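Local coordinates for hypothetical protein (Bacteroides fragilis, PDB 4JJA) that is of unknown function but belongs to the NamZ family and may act as an exo-beta-N-acetylmuramidase that trims peptidoglycan, at residues Phe324-Val329 with Tyr333-Ile338; Gly113-Thr118 with Pro153-Lys158; Ile308-Asn313 with Asp318-Pro323. All coordinates share one frame; numbering follows the deposited sequence.

How the contacts relate
Followed from the N terminus, the three contacts come in series, with none nested in or crossing another. Contact 2 is made first: it joins the loop after strand 104-107 to the loop after strand 136-140, spanning helix 119-132 in the parallel-sheet part of the chain. Contact 3 comes next, closing the short turn that follows helix 305-314, and contact 1 then closes the tight connection between helices 325-329 and 333-339. Contacts 1 and 3 adjoin through the salt bridge of Arg-335 with Asp-318. Contact 1 also meets contact 2, where Arg-115 reaches the carbonyls of Leu-328 and Val-329, tying the NamZ N-terminal family region to the C-terminal one.

Contact 1: residues Phe324-Val329 with Tyr333-Ile338; sequences FFELLV and YVRKMI
Two consecutive short helices of the NamZ C-terminal family region, 325-329 and 333-339, are fastened here by a bidentate salt bridge; three residues separate them, and the axes of the two short segments lie at 112° and 10.2 Å apart at their closest. Long side chains span that gap. Arg-335 grips Glu-326 side-on, NH2 giving a hydrogen bond to OE1 at 2.8 Å and NE one to OE2, also at 2.8 Å. Both oxygens use their syn lone pairs, and the carboxylate lies nearly coplanar with the guanidinium, the planes 22° apart, so the paired bonds fix the rotation of both groups. The glutamate chain bends at chi2 (67°), which brings its carboxylate to an arginine that is itself bent at chi3. A salt bridge from Arg-335 NH1 to Asp-318 gives the cation a second carboxylate, which would probably stabilise its charge. Beside the polar grip, the edge of the Phe-325 ring abuts Val-334, with CZ 3.9 Å from CG1, while helix 344-350 packs on Val-334 through Ile-347. A water bridges the two helices, donating to Glu-326 OE2 at 2.8 Å and accepting from the backbone N of Arg-335 at 2.9 Å.

Contact 2: residues Gly113-Thr118 with Pro153-Lys158; sequences GLRFYT and PILDMK
The guanidinium of Arg-115 lies with one face against Leu-155 and its edge turned to the carbonyl of Pro-153, joining two loops that follow neighbouring strands of the Rossmann-like parallel sheet. Leu-155 CB sits 3.4 Å above the guanidinium plane, displaced toward its rim, and CD2 of the same leucine runs on beside the arginine chain, 4.0 Å from Arg-115 CD. The chain of Arg-115 leaves a type I beta turn, Leu-114 to Tyr-117, extended at first with CG opposite the backbone N (chi1 -170°), and then bends at chi3, which lays the flat group across the leucine. At the edge, Arg-115 NH1 donates to Pro-153 O at 2.8 Å; the acceptor is in the guanidinium plane, but the bond is bent, 142° at the hydrogen. NH1 also donates to Ile-168 O, and NH2 to the carbonyls of Leu-328 and Val-329. The buried cation is thus held by four backbone oxygens from three parts of the chain, those of Leu-328 and Val-329 lying at the C-terminal end of helix 325-329, and these C=O dipoles would probably help to balance its charge. Further along the second loop, Asp-156 forms an Asx turn, its OD1 accepting from Lys-158 N at 2.9 Å.

Contact 3: residues Ile308-Asn313 with Asp318-Pro323; sequences IDAYHN and DRFFRP
An aromatic cluster of Tyr-311, Phe-320 and Phe-321 packs helix 305-314 against the chain that turns back from its C-terminal end, in the NamZ C-terminal family region. Phe-320 is laid flat against the helix backbone: Tyr-311 CA stands over the face of its ring, 3.8 Å from the centroid in a CH-pi contact, while Phe-320 CE1 touches Ala-310 CB at 3.9 Å. The trans first torsion of Phe-320 (chi1 177°) carries its ring out to the helix. The ring of Tyr-311 turns its edge to that same phenylalanine in an offset edge-to-face pair, planes 79° apart and centroids separated by 5.6 Å, with Tyr-311 CD1 3.7 Å from Phe-320 CD2. Phe-321 also meets the tyrosine, but their planes are closer to parallel, at 27°, and offset until little more than their margins meet. Other parts of the region pack on the cluster: Thr-239 and Val-241 touch Phe-320, and Ile-338 of helix 333-339 touches Tyr-311. Phe-321 goes on to meet the Phe-325 ring, linking this turn to the next helix. Where the tyrosine and Phe-321 rings come together, CD1 of Tyr-311 lies 3.6 Å from CE2 of Phe-321.

Contact 1: residues Phe324-Val329 with Tyr333-Ile338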
loop_
_atom_site.group_PDB
_atom_site.type_symbol
_atom_site.label_atom_id
_atom_site.label_comp_id
_atom_site.label_asym_id
_atom_site.label_seq_id
_atom_site.Cartn_x
_atom_site.Cartn_y
_atom_site.Cartn_z
ATOM N N PHE A 324 -4.609 -15.822 -10.905
ATOM C CA PHE A 324 -4.638 -14.420 -10.536
ATOM C C PHE A 324 -3.294 -13.740 -10.497
ATOM O O PHE A 324 -3.226 -12.581 -10.081
ATOM C CB PHE A 324 -5.476 -14.219 -9.292
ATOM C CG PHE A 324 -5.017 -15.033 -8.116
ATOM C CD1 PHE A 324 -3.961 -14.604 -7.318
ATOM C CD2 PHE A 324 -5.629 -16.240 -7.810
ATOM C CE1 PHE A 324 -3.560 -15.334 -6.236
ATOM C CE2 PHE A 324 -5.209 -16.970 -6.690
ATOM C CZ PHE A 324 -4.190 -16.484 -5.930
ATOM N N PHE A 325 -2.216 -14.409 -10.945
ATOM C CA PHE A 325 -0.954 -13.729 -11.107
ATOM C C PHE A 325 -1.148 -12.409 -11.893
ATOM O O PHE A 325 -0.571 -11.396 -11.530
ATOM C CB PHE A 325 0.017 -14.677 -11.801
ATOM C CG PHE A 325 1.374 -14.111 -12.078
ATOM C CD1 PHE A 325 2.278 -13.945 -11.055
ATOM C CD2 PHE A 325 1.714 -13.713 -13.332
ATOM C CE1 PHE A 325 3.519 -13.410 -11.300
ATOM C CE2 PHE A 325 2.938 -13.191 -13.615
ATOM C CZ PHE A 325 3.870 -13.015 -12.602
ATOM N N GLU A 326 -1.962 -12.449 -12.939
ATOM C CA GLU A 326 -2.179 -11.288 -13.777
ATOM C C GLU A 326 -2.837 -10.134 -13.034
ATOM O O GLU A 326 -2.656 -8.965 -13.392
ATOM C CB GLU A 326 -2.956 -11.651 -15.026
ATOM C CG GLU A 326 -2.113 -12.259 -16.138
ATOM C CD GLU A 326 -1.520 -13.599 -15.868
ATOM O OE1 GLU A 326 -2.012 -14.334 -14.968
ATOM O OE2 GLU A 326 -0.576 -13.967 -16.581
ATOM N N LEU A 327 -3.661 -10.458 -12.026
ATOM C CA LEU A 327 -4.265 -9.416 -11.236
ATOM C C LEU A 327 -3.250 -8.621 -10.409
ATOM O O LEU A 327 -3.448 -7.440 -10.139
ATOM C CB LEU A 327 -5.393 -9.958 -10.356
ATOM C CG LEU A 327 -6.484 -10.757 -11.113
ATOM C CD1 LEU A 327 -7.597 -11.213 -10.152
ATOM C CD2 LEU A 327 -7.091 -9.979 -12.276
ATOM N N LEU A 328 -2.163 -9.288 -10.027
ATOM C CA LEU A 328 -1.052 -8.662 -9.305
ATOM C C LEU A 328 -0.120 -7.900 -10.241
ATOM O O LEU A 328 0.178 -6.747 -10.004
ATOM C CB LEU A 328 -0.285 -9.692 -8.475
ATOM C CG LEU A 328 -1.061 -10.316 -7.309
ATOM C CD1 LEU A 328 -0.318 -11.561 -6.775
ATOM C CD2 LEU A 328 -1.277 -9.334 -6.177
ATOM N N VAL A 329 0.309 -8.557 -11.328
ATOM C CA VAL A 329 1.298 -7.918 -12.208
ATOM C C VAL A 329 0.691 -6.912 -13.151
ATOM O O VAL A 329 1.325 -5.907 -13.481
ATOM C CB VAL A 329 2.137 -8.910 -13.021
ATOM C CG1 VAL A 329 3.079 -9.568 -12.088
ATOM C CG2 VAL A 329 1.315 -9.953 -13.740
ATOM N N TYR A 333 1.871 -10.299 -20.337
ATOM C CA TYR A 333 3.132 -10.688 -20.996
ATOM C C TYR A 333 4.171 -11.178 -20.023
ATOM O O TYR A 333 5.122 -11.819 -20.443
ATOM C CB TYR A 333 3.696 -9.608 -21.883
ATOM C CG TYR A 333 4.102 -8.304 -21.225
ATOM C CD1 TYR A 333 5.231 -8.228 -20.390
ATOM C CD2 TYR A 333 3.414 -7.121 -21.475
ATOM C CE1 TYR A 333 5.638 -7.027 -19.836
ATOM C CE2 TYR A 333 3.825 -5.927 -20.923
ATOM C CZ TYR A 333 4.936 -5.870 -20.098
ATOM O OH TYR A 333 5.336 -4.674 -19.553
ATOM N N VAL A 334 4.062 -10.885 -18.721
ATOM C CA VAL A 334 5.075 -11.323 -17.785
ATOM C C VAL A 334 5.114 -12.848 -17.675
ATOM O O VAL A 334 6.186 -13.471 -17.836
ATOM C CB VAL A 334 4.941 -10.640 -16.420
ATOM C CG1 VAL A 334 5.918 -11.224 -15.376
ATOM C CG2 VAL A 334 5.113 -9.121 -16.544
ATOM N N ARG A 335 3.954 -13.487 -17.484
ATOM C CA ARG A 335 3.919 -14.931 -17.483
ATOM C C ARG A 335 4.461 -15.499 -18.792
ATOM O O ARG A 335 5.263 -16.460 -18.797
ATOM C CB ARG A 335 2.475 -15.360 -17.330
ATOM C CG ARG A 335 2.213 -16.839 -17.433
ATOM C CD ARG A 335 0.756 -17.155 -17.641
ATOM N NE ARG A 335 -0.080 -16.770 -16.502
ATOM C CZ ARG A 335 -0.700 -17.606 -15.659
ATOM N NH1 ARG A 335 -0.563 -18.918 -15.747
ATOM N NH2 ARG A 335 -1.485 -17.090 -14.721
ATOM N N LYS A 336 3.982 -14.953 -19.900
ATOM C CA LYS A 336 4.345 -15.511 -21.206
ATOM C C LYS A 336 5.855 -15.417 -21.461
ATOM O O LYS A 336 6.486 -16.357 -21.957
ATOM C CB LYS A 336 3.604 -14.786 -22.318
ATOM C CG LYS A 336 2.100 -15.038 -22.336
ATOM C CD LYS A 336 1.428 -14.206 -23.475
ATOM C CE LYS A 336 -0.085 -14.190 -23.469
ATOM N NZ LYS A 336 -0.591 -13.319 -24.598
HETATM N N MSE A 337 6.438 -14.283 -21.125
HETATM C CA MSE A 337 7.880 -14.082 -21.331
HETATM C C MSE A 337 8.730 -14.921 -20.399
HETATM O O MSE A 337 9.746 -15.466 -20.816
HETATM C CB MSE A 337 8.219 -12.615 -21.210
HETATM C CG MSE A 337 7.679 -11.756 -22.336
HETATM SE SE MSE A 337 8.098 -9.897 -22.188
HETATM C CE MSE A 337 9.962 -9.925 -22.778
ATOM N N ILE A 338 8.286 -15.093 -19.149
ATOM C CA ILE A 338 9.025 -15.991 -18.256
ATOM C C ILE A 338 9.023 -17.402 -18.838
ATOM O O ILE A 338 10.053 -18.076 -18.911
ATOM C CB ILE A 338 8.494 -15.982 -16.834
ATOM C CG1 ILE A 338 8.736 -14.595 -16.198
ATOM C CG2 ILE A 338 9.148 -17.101 -16.007
ATOM C CD1 ILE A 338 8.166 -14.368 -14.819
HETATM O O HOH W 1 1.544 -12.130 -16.742
#

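Contact 2: residues Gly113-Thr118 with Pro153-Lys158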
loop_
_atom_site.group_PDB
_atom_site.type_symbol
_atom_site.label_atom_id
_atom_site.label_comp_id
_atom_site.label_asym_id
_atom_site.label_seq_id
_atom_site.Cartn_x
_atom_site.Cartn_y
_atom_site.Cartn_z
ATOM N N GLY A 113 2.928 2.205 -0.766
ATOM C CA GLY A 113 3.195 2.577 -2.165
ATOM C C GLY A 113 3.089 1.551 -3.252
ATOM O O GLY A 113 3.754 1.644 -4.261
ATOM N N LEU A 114 2.235 0.541 -3.041
ATOM C CA LEU A 114 2.051 -0.518 -3.997
ATOM C C LEU A 114 0.614 -0.585 -4.461
ATOM O O LEU A 114 -0.334 -0.452 -3.693
ATOM C CB LEU A 114 2.407 -1.880 -3.381
ATOM C CG LEU A 114 3.867 -2.271 -3.464
ATOM C CD1 LEU A 114 4.314 -2.427 -4.923
ATOM C CD2 LEU A 114 4.737 -1.333 -2.622
ATOM N N ARG A 115 0.460 -0.877 -5.740
ATOM C CA ARG A 115 -0.894 -1.028 -6.314
ATOM C C ARG A 115 -1.725 -2.131 -5.662
ATOM O O ARG A 115 -2.928 -2.046 -5.615
ATOM C CB ARG A 115 -0.768 -1.250 -7.808
ATOM C CG ARG A 115 -2.052 -1.192 -8.579
ATOM C CD ARG A 115 -1.833 -1.395 -10.051
ATOM N NE ARG A 115 -1.376 -2.719 -10.358
ATOM C CZ ARG A 115 -0.539 -3.033 -11.352
ATOM N NH1 ARG A 115 -0.014 -2.100 -12.139
ATOM N NH2 ARG A 115 -0.184 -4.325 -11.523
ATOM N N PHE A 116 -1.075 -3.163 -5.150
ATOM C CA PHE A 116 -1.734 -4.288 -4.534
ATOM C C PHE A 116 -1.789 -4.205 -3.022
ATOM O O PHE A 116 -2.248 -5.154 -2.369
ATOM C CB PHE A 116 -1.198 -5.635 -5.046
ATOM C CG PHE A 116 0.290 -5.732 -5.193
ATOM C CD1 PHE A 116 1.126 -5.665 -4.083
ATOM C CD2 PHE A 116 0.861 -5.927 -6.443
ATOM C CE1 PHE A 116 2.518 -5.785 -4.209
ATOM C CE2 PHE A 116 2.240 -6.046 -6.570
ATOM C CZ PHE A 116 3.064 -5.955 -5.462
ATOM N N TYR A 117 -1.428 -3.034 -2.449
ATOM C CA TYR A 117 -1.648 -2.720 -1.028
ATOM C C TYR A 117 -2.805 -1.738 -1.032
ATOM O O TYR A 117 -2.662 -0.637 -1.553
ATOM C CB TYR A 117 -0.397 -2.140 -0.438
ATOM C CG TYR A 117 -0.423 -2.077 1.084
ATOM C CD1 TYR A 117 0.056 -3.129 1.823
ATOM C CD2 TYR A 117 -0.827 -0.941 1.767
ATOM C CE1 TYR A 117 0.092 -3.117 3.179
ATOM C CE2 TYR A 117 -0.817 -0.887 3.149
ATOM C CZ TYR A 117 -0.350 -1.993 3.856
ATOM O OH TYR A 117 -0.332 -1.902 5.232
ATOM N N THR A 118 -3.907 -2.146 -0.385
ATOM C CA THR A 118 -5.281 -1.722 -0.745
ATOM C C THR A 118 -5.914 -0.545 -0.072
ATOM O O THR A 118 -7.072 -0.236 -0.339
ATOM C CB THR A 118 -6.313 -2.889 -0.563
ATOM O OG1 THR A 118 -6.439 -3.266 0.812
ATOM C CG2 THR A 118 -5.889 -4.085 -1.395
ATOM N N PRO A 153 4.364 -2.518 -14.987
ATOM C CA PRO A 153 3.346 -2.207 -15.959
ATOM C C PRO A 153 2.207 -1.390 -15.366
ATOM O O PRO A 153 1.839 -1.607 -14.204
ATOM C CB PRO A 153 2.820 -3.591 -16.386
ATOM C CG PRO A 153 3.672 -4.572 -15.821
ATOM C CD PRO A 153 4.427 -3.947 -14.689
ATOM N N ILE A 154 1.606 -0.525 -16.166
ATOM C CA ILE A 154 0.324 0.069 -15.802
ATOM C C ILE A 154 -0.723 -1.035 -15.832
ATOM O O ILE A 154 -0.763 -1.834 -16.758
ATOM C CB ILE A 154 -0.035 1.252 -16.737
ATOM C CG1 ILE A 154 0.983 2.437 -16.570
ATOM C CG2 ILE A 154 -1.459 1.735 -16.503
ATOM C CD1 ILE A 154 0.901 3.548 -17.626
ATOM N N LEU A 155 -1.608 -1.039 -14.846
ATOM C CA LEU A 155 -2.641 -2.044 -14.768
ATOM C C LEU A 155 -3.587 -1.943 -15.955
ATOM O O LEU A 155 -4.189 -0.906 -16.166
ATOM C CB LEU A 155 -3.429 -1.878 -13.488
ATOM C CG LEU A 155 -4.557 -2.844 -13.224
ATOM C CD1 LEU A 155 -4.121 -4.288 -13.220
ATOM C CD2 LEU A 155 -5.224 -2.474 -11.919
ATOM N N ASP A 156 -3.707 -3.040 -16.704
ATOM C CA ASP A 156 -4.720 -3.192 -17.741
ATOM C C ASP A 156 -6.050 -3.339 -17.041
ATOM O O ASP A 156 -6.214 -4.160 -16.155
ATOM C CB ASP A 156 -4.404 -4.392 -18.638
ATOM C CG ASP A 156 -5.291 -4.489 -19.872
ATOM O OD1 ASP A 156 -6.488 -4.239 -19.768
ATOM O OD2 ASP A 156 -4.719 -4.885 -20.919
HETATM N N MSE A 157 -7.010 -2.519 -17.409
HETATM C CA MSE A 157 -8.240 -2.571 -16.655
HETATM C C MSE A 157 -9.106 -3.823 -16.938
HETATM O O MSE A 157 -10.018 -4.076 -16.168
HETATM C CB MSE A 157 -8.973 -1.225 -16.675
HETATM C CG MSE A 157 -8.089 -0.046 -16.120
HETATM SE SE MSE A 157 -7.441 -0.254 -14.298
HETATM C CE MSE A 157 -8.984 0.445 -13.458
ATOM N N LYS A 158 -8.700 -4.680 -17.887
ATOM C CA LYS A 158 -9.204 -6.080 -17.937
ATOM C C LYS A 158 -8.969 -6.836 -16.638
ATOM O O LYS A 158 -9.662 -7.775 -16.318
ATOM C CB LYS A 158 -8.663 -6.873 -19.129
ATOM C CG LYS A 158 -7.232 -7.268 -19.118
ATOM C CD LYS A 158 -6.866 -7.946 -20.445
ATOM C CE LYS A 158 -7.386 -9.364 -20.487
ATOM N NZ LYS A 158 -6.888 -10.172 -21.661
#

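Contact 3: residues Ile308-Asn313 with Asp318-Pro323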
loop_
_atom_site.group_PDB
_atom_site.type_symbol
_atom_site.label_atom_id
_atom_site.label_comp_id
_atom_site.label_asym_id
_atom_site.label_seq_id
_atom_site.Cartn_x
_atom_site.Cartn_y
_atom_site.Cartn_z
ATOM N N ILE A 308 11.746 -15.590 -11.496
ATOM C CA ILE A 308 12.284 -16.388 -12.592
ATOM C C ILE A 308 13.089 -17.556 -12.054
ATOM O O ILE A 308 13.010 -18.691 -12.552
ATOM C CB ILE A 308 13.065 -15.466 -13.552
ATOM C CG1 ILE A 308 12.100 -14.521 -14.267
ATOM C CG2 ILE A 308 13.982 -16.277 -14.523
ATOM C CD1 ILE A 308 12.766 -13.436 -15.105
ATOM N N ASP A 309 13.870 -17.302 -11.010
ATOM C CA ASP A 309 14.620 -18.362 -10.365
ATOM C C ASP A 309 13.722 -19.491 -9.881
ATOM O O ASP A 309 13.982 -20.667 -10.157
ATOM C CB ASP A 309 15.411 -17.752 -9.199
ATOM C CG ASP A 309 16.225 -18.757 -8.420
ATOM O OD1 ASP A 309 17.000 -19.453 -9.076
ATOM O OD2 ASP A 309 16.161 -18.756 -7.208
ATOM N N ALA A 310 12.699 -19.128 -9.120
ATOM C CA ALA A 310 11.807 -20.134 -8.613
ATOM C C ALA A 310 11.063 -20.889 -9.703
ATOM O O ALA A 310 10.904 -22.097 -9.633
ATOM C CB ALA A 310 10.816 -19.511 -7.631
ATOM N N TYR A 311 10.623 -20.171 -10.747
ATOM C CA TYR A 311 9.910 -20.790 -11.849
ATOM C C TYR A 311 10.759 -21.873 -12.490
ATOM O O TYR A 311 10.293 -23.014 -12.664
ATOM C CB TYR A 311 9.539 -19.735 -12.901
ATOM C CG TYR A 311 9.015 -20.364 -14.189
ATOM C CD1 TYR A 311 7.740 -20.830 -14.246
ATOM C CD2 TYR A 311 9.815 -20.559 -15.269
ATOM C CE1 TYR A 311 7.241 -21.471 -15.362
ATOM C CE2 TYR A 311 9.334 -21.169 -16.395
ATOM C CZ TYR A 311 8.048 -21.631 -16.449
ATOM O OH TYR A 311 7.554 -22.289 -17.564
ATOM N N HIS A 312 11.980 -21.556 -12.844
ATOM C CA HIS A 312 12.809 -22.532 -13.502
ATOM C C HIS A 312 13.267 -23.641 -12.580
ATOM O O HIS A 312 13.487 -24.760 -13.024
ATOM C CB HIS A 312 14.022 -21.867 -14.185
ATOM C CG HIS A 312 13.627 -21.040 -15.359
ATOM N ND1 HIS A 312 13.090 -21.573 -16.516
ATOM C CD2 HIS A 312 13.659 -19.701 -15.540
ATOM C CE1 HIS A 312 12.798 -20.590 -17.357
ATOM N NE2 HIS A 312 13.148 -19.436 -16.791
ATOM N N ASN A 313 13.410 -23.360 -11.289
ATOM C CA ASN A 313 13.833 -24.398 -10.379
ATOM C C ASN A 313 12.737 -25.420 -10.152
ATOM O O ASN A 313 13.007 -26.624 -10.057
ATOM C CB ASN A 313 14.254 -23.792 -9.032
ATOM C CG ASN A 313 14.873 -24.827 -8.110
ATOM O OD1 ASN A 313 14.203 -25.383 -7.287
ATOM N ND2 ASN A 313 16.123 -25.196 -8.356
ATOM N N ASP A 318 3.477 -23.976 -16.314
ATOM C CA ASP A 318 2.490 -22.917 -16.170
ATOM C C ASP A 318 1.704 -23.001 -14.862
ATOM O O ASP A 318 1.177 -21.992 -14.409
ATOM C CB ASP A 318 1.578 -22.902 -17.377
ATOM C CG ASP A 318 0.600 -21.749 -17.397
ATOM O OD1 ASP A 318 0.998 -20.572 -17.484
ATOM O OD2 ASP A 318 -0.615 -22.054 -17.349
ATOM N N ARG A 319 1.684 -24.173 -14.210
ATOM C CA ARG A 319 1.025 -24.324 -12.919
ATOM C C ARG A 319 1.696 -23.543 -11.803
ATOM O O ARG A 319 1.105 -23.320 -10.757
ATOM C CB ARG A 319 0.896 -25.814 -12.535
ATOM C CG ARG A 319 0.175 -26.647 -13.509
ATOM C CD ARG A 319 -1.154 -26.011 -13.902
ATOM N NE ARG A 319 -1.913 -26.870 -14.846
ATOM C CZ ARG A 319 -2.839 -27.742 -14.494
ATOM N NH1 ARG A 319 -3.192 -27.889 -13.226
ATOM N NH2 ARG A 319 -3.458 -28.467 -15.451
ATOM N N PHE A 320 2.929 -23.113 -12.030
ATOM C CA PHE A 320 3.612 -22.191 -11.105
ATOM C C PHE A 320 2.854 -20.885 -10.902
ATOM O O PHE A 320 2.928 -20.262 -9.846
ATOM C CB PHE A 320 5.002 -21.914 -11.680
ATOM C CG PHE A 320 5.808 -20.930 -10.884
ATOM C CD1 PHE A 320 6.578 -21.339 -9.781
ATOM C CD2 PHE A 320 5.858 -19.621 -11.273
ATOM C CE1 PHE A 320 7.331 -20.424 -9.089
ATOM C CE2 PHE A 320 6.634 -18.734 -10.584
ATOM C CZ PHE A 320 7.357 -19.150 -9.510
ATOM N N PHE A 321 2.184 -20.422 -11.943
ATOM C CA PHE A 321 1.487 -19.126 -11.911
ATOM C C PHE A 321 0.030 -19.369 -11.624
ATOM O O PHE A 321 -0.661 -19.956 -12.438
ATOM C CB PHE A 321 1.634 -18.330 -13.213
ATOM C CG PHE A 321 3.045 -17.974 -13.550
ATOM C CD1 PHE A 321 3.659 -16.907 -12.983
ATOM C CD2 PHE A 321 3.766 -18.739 -14.493
ATOM C CE1 PHE A 321 4.986 -16.596 -13.310
ATOM C CE2 PHE A 321 5.054 -18.433 -14.831
ATOM C CZ PHE A 321 5.672 -17.346 -14.247
ATOM N N ARG A 322 -0.445 -18.903 -10.485
ATOM C CA ARG A 322 -1.860 -18.942 -10.143
ATOM C C ARG A 322 -2.635 -18.189 -11.216
ATOM O O ARG A 322 -2.109 -17.252 -11.814
ATOM C CB ARG A 322 -2.071 -18.252 -8.807
ATOM C CG ARG A 322 -1.516 -19.107 -7.659
ATOM C CD ARG A 322 -1.502 -18.469 -6.342
ATOM N NE ARG A 322 -1.319 -19.439 -5.270
ATOM C CZ ARG A 322 -1.207 -19.127 -3.978
ATOM N NH1 ARG A 322 -1.135 -17.840 -3.602
ATOM N NH2 ARG A 322 -1.090 -20.120 -3.084
ATOM N N PRO A 323 -3.938 -18.490 -11.409
ATOM C CA PRO A 323 -4.719 -17.737 -12.375
ATOM C C PRO A 323 -4.613 -16.217 -12.165
ATOM O O PRO A 323 -4.557 -15.435 -13.133
ATOM C CB PRO A 323 -6.111 -18.277 -12.152
ATOM C CG PRO A 323 -5.879 -19.701 -11.775
ATOM C CD PRO A 323 -4.664 -19.662 -10.875
#